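Local structure of erythrocyte binding antigen 140 (Plasmodium falciparum, 4GF2) at residues His153-Val156 with Asn157-Asn161. The protein probably binds a receptor on the host erythrocyte surface during invasion, here as the portion that contains two Duffy binding domains. The protein carries 3 engineered substitutions. Residues are numbered along the deposited sequence; the frame is centred on the assembly and turned at random.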
ATOM      1  N   HIS A 153     -46.623  11.487  20.537  1.00 40.93           N
ATOM      2  CA  HIS A 153     -45.994  12.392  21.489  1.00 40.05           C
ATOM      3  C   HIS A 153     -44.514  12.560  21.174  1.00 37.74           C
ATOM      4  O   HIS A 153     -43.920  13.611  21.440  1.00 39.05           O
ATOM      5  CB  HIS A 153     -46.174  11.880  22.916  1.00 40.61           C
ATOM      6  CG  HIS A 153     -45.554  12.763  23.950  1.00 41.91           C
ATOM      7  ND1 HIS A 153     -46.060  14.005  24.268  1.00 43.55           N
ATOM      8  CD2 HIS A 153     -44.465  12.589  24.736  1.00 41.94           C
ATOM      9  CE1 HIS A 153     -45.310  14.557  25.206  1.00 44.72           C
ATOM     10  NE2 HIS A 153     -44.337  13.718  25.509  1.00 43.80           N
ATOM     11  N   MET A 154     -43.922  11.522  20.596  1.00 34.82           N
ATOM     12  CA  MET A 154     -42.514  11.573  20.214  1.00 34.64           C
ATOM     13  C   MET A 154     -42.265  12.656  19.169  1.00 33.60           C
ATOM     14  O   MET A 154     -41.241  13.333  19.199  1.00 32.93           O
ATOM     15  CB  MET A 154     -42.051  10.219  19.663  1.00 36.18           C
ATOM     16  CG  MET A 154     -40.606  10.229  19.197  1.00 37.40           C
ATOM     17  SD  MET A 154     -39.985   8.618  18.683  1.00 33.16           S
ATOM     18  CE  MET A 154     -38.249   9.009  18.506  1.00 27.77           C
ATOM     19  N   ILE A 155     -43.202  12.826  18.246  1.00 35.08           N
ATOM     20  CA  ILE A 155     -42.989  13.757  17.144  1.00 37.00           C
ATOM     21  C   ILE A 155     -43.801  15.040  17.285  1.00 39.03           C
ATOM     22  O   ILE A 155     -43.758  15.894  16.401  1.00 39.45           O
ATOM     23  CB  ILE A 155     -43.329  13.110  15.788  1.00 37.88           C
ATOM     24  CG1 ILE A 155     -44.824  12.796  15.704  1.00 39.38           C
ATOM     25  CG2 ILE A 155     -42.499  11.854  15.581  1.00 37.34           C
ATOM     26  CD1 ILE A 155     -45.262  12.302  14.349  1.00 39.75           C
ATOM     27  N   VAL A 156     -44.523  15.185  18.394  1.00 39.99           N
ATOM     28  CA  VAL A 156     -45.480  16.284  18.536  1.00 41.27           C
ATOM     29  C   VAL A 156     -44.847  17.664  18.328  1.00 43.00           C
ATOM     30  O   VAL A 156     -45.489  18.568  17.803  1.00 45.76           O
ATOM     31  CB  VAL A 156     -46.181  16.262  19.909  1.00 41.02           C
ATOM     32  CG1 VAL A 156     -45.197  16.586  21.019  1.00 42.81           C
ATOM     33  CG2 VAL A 156     -47.344  17.244  19.921  1.00 41.05           C
ATOM     34  N   ASN A 157     -43.594  17.827  18.735  1.00 41.94           N
ATOM     35  CA  ASN A 157     -42.918  19.113  18.602  1.00 44.44           C
ATOM     36  C   ASN A 157     -42.126  19.254  17.300  1.00 43.22           C
ATOM     37  O   ASN A 157     -41.501  20.287  17.064  1.00 44.81           O
ATOM     38  CB  ASN A 157     -41.977  19.347  19.791  1.00 47.42           C
ATOM     39  CG  ASN A 157     -42.703  19.362  21.119  1.00 51.76           C
ATOM     40  OD1 ASN A 157     -42.362  18.610  22.032  1.00 54.75           O
ATOM     41  ND2 ASN A 157     -43.711  20.218  21.235  1.00 52.50           N
ATOM     42  N   HIS A 158     -42.150  18.227  16.456  1.00 41.33           N
ATOM     43  CA  HIS A 158     -41.342  18.241  15.243  1.00 40.21           C
ATOM     44  C   HIS A 158     -42.107  17.829  13.984  1.00 39.06           C
ATOM     45  O   HIS A 158     -41.504  17.633  12.931  1.00 38.41           O
ATOM     46  CB  HIS A 158     -40.115  17.338  15.422  1.00 39.28           C
ATOM     47  CG  HIS A 158     -39.254  17.715  16.590  1.00 39.78           C
ATOM     48  ND1 HIS A 158     -39.447  17.202  17.854  1.00 39.54           N
ATOM     49  CD2 HIS A 158     -38.201  18.561  16.684  1.00 40.08           C
ATOM     50  CE1 HIS A 158     -38.549  17.714  18.677  1.00 39.36           C
ATOM     51  NE2 HIS A 158     -37.783  18.545  17.993  1.00 39.57           N
ATOM     52  N   LYS A 159     -43.428  17.700  14.078  1.00 40.31           N
ATOM     53  CA  LYS A 159     -44.221  17.306  12.914  1.00 43.47           C
ATOM     54  C   LYS A 159     -43.961  18.246  11.737  1.00 41.03           C
ATOM     55  O   LYS A 159     -43.907  17.812  10.586  1.00 41.00           O
ATOM     56  CB  LYS A 159     -45.715  17.293  13.242  1.00 52.81           C
ATOM     57  CG  LYS A 159     -46.144  16.165  14.170  1.00 59.70           C
ATOM     58  CD  LYS A 159     -47.661  16.114  14.341  1.00 68.88           C
ATOM     59  CE  LYS A 159     -48.357  15.640  13.072  1.00 74.77           C
ATOM     60  NZ  LYS A 159     -49.832  15.516  13.249  1.00 79.82           N
ATOM     61  N   GLY A 160     -43.797  19.531  12.034  1.00 39.52           N
ATOM     62  CA  GLY A 160     -43.577  20.533  11.008  1.00 40.11           C
ATOM     63  C   GLY A 160     -42.197  20.492  10.372  1.00 39.56           C
ATOM     64  O   GLY A 160     -41.996  21.064   9.305  1.00 42.99           O
ATOM     65  N   ASN A 161     -41.244  19.823  11.017  1.00 36.97           N
ATOM     66  CA  ASN A 161     -39.877  19.758  10.496  1.00 38.51           C
ATOM     67  C   ASN A 161     -39.620  18.548   9.610  1.00 38.39           C
ATOM     68  O   ASN A 161     -38.506  18.345   9.142  1.00 38.99           O
ATOM     69  CB  ASN A 161     -38.873  19.747  11.647  1.00 39.65           C
ATOM     70  CG  ASN A 161     -39.093  20.880  12.613  1.00 43.52           C
ATOM     71  OD1 ASN A 161     -39.691  20.698  13.673  1.00 44.93           O
ATOM     72  ND2 ASN A 161     -38.624  22.068  12.247  1.00 45.56           N
TER
HETATM   73  O   HOH W   1     -41.492  16.195  19.186  1.00 36.49           O
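A type I beta turn over Ile155-Val156-Asn157-His158 leads the chain out of helix 132-155. It is closed by a backbone hydrogen bond from His158 N to Ile155 O, 2.8 Å long, with an N-H...O angle of 160°.

Beside the turn, one water links the last part of the helix to the residues that follow. It donates to Met154 O at 2.9 Å and accepts from Asn157 N at 2.7 Å. Its third partner is His158 ND1, at 2.6 Å. The water thus ties the imidazole to a helix carbonyl and a turn amide. The same ring meets Tyr75 and lies on Ala71, both of helix 56-78.

This exit lies within the first Duffy binding domain, where Met154 touches Val67 of helix 56-78 and also Leu90 and Phe94 of helix 83-101. Asn68 ND2 hydrogen-bonds both the helix carbonyl His153 O and the turn side chain Asn157 OD1.

The side chains of Val156 and Asn157 lie next to each other with the same heading. With chi1 at 68°, Val156 CG1 is flanked by its own N and C, and it comes to 3.6 Å from Asn157 OD1.

Past the turn, the aliphatic part of Lys159 crosses Ile155 at a slant. Lys159 CG comes within 3.9 Å of Ile155 CG1 and 3.3 Å of Ile155 O. The chain then enters the short 3-10 segment 159-161, where Asn161 N donates a hydrogen bond to His158 O at 2.9 Å.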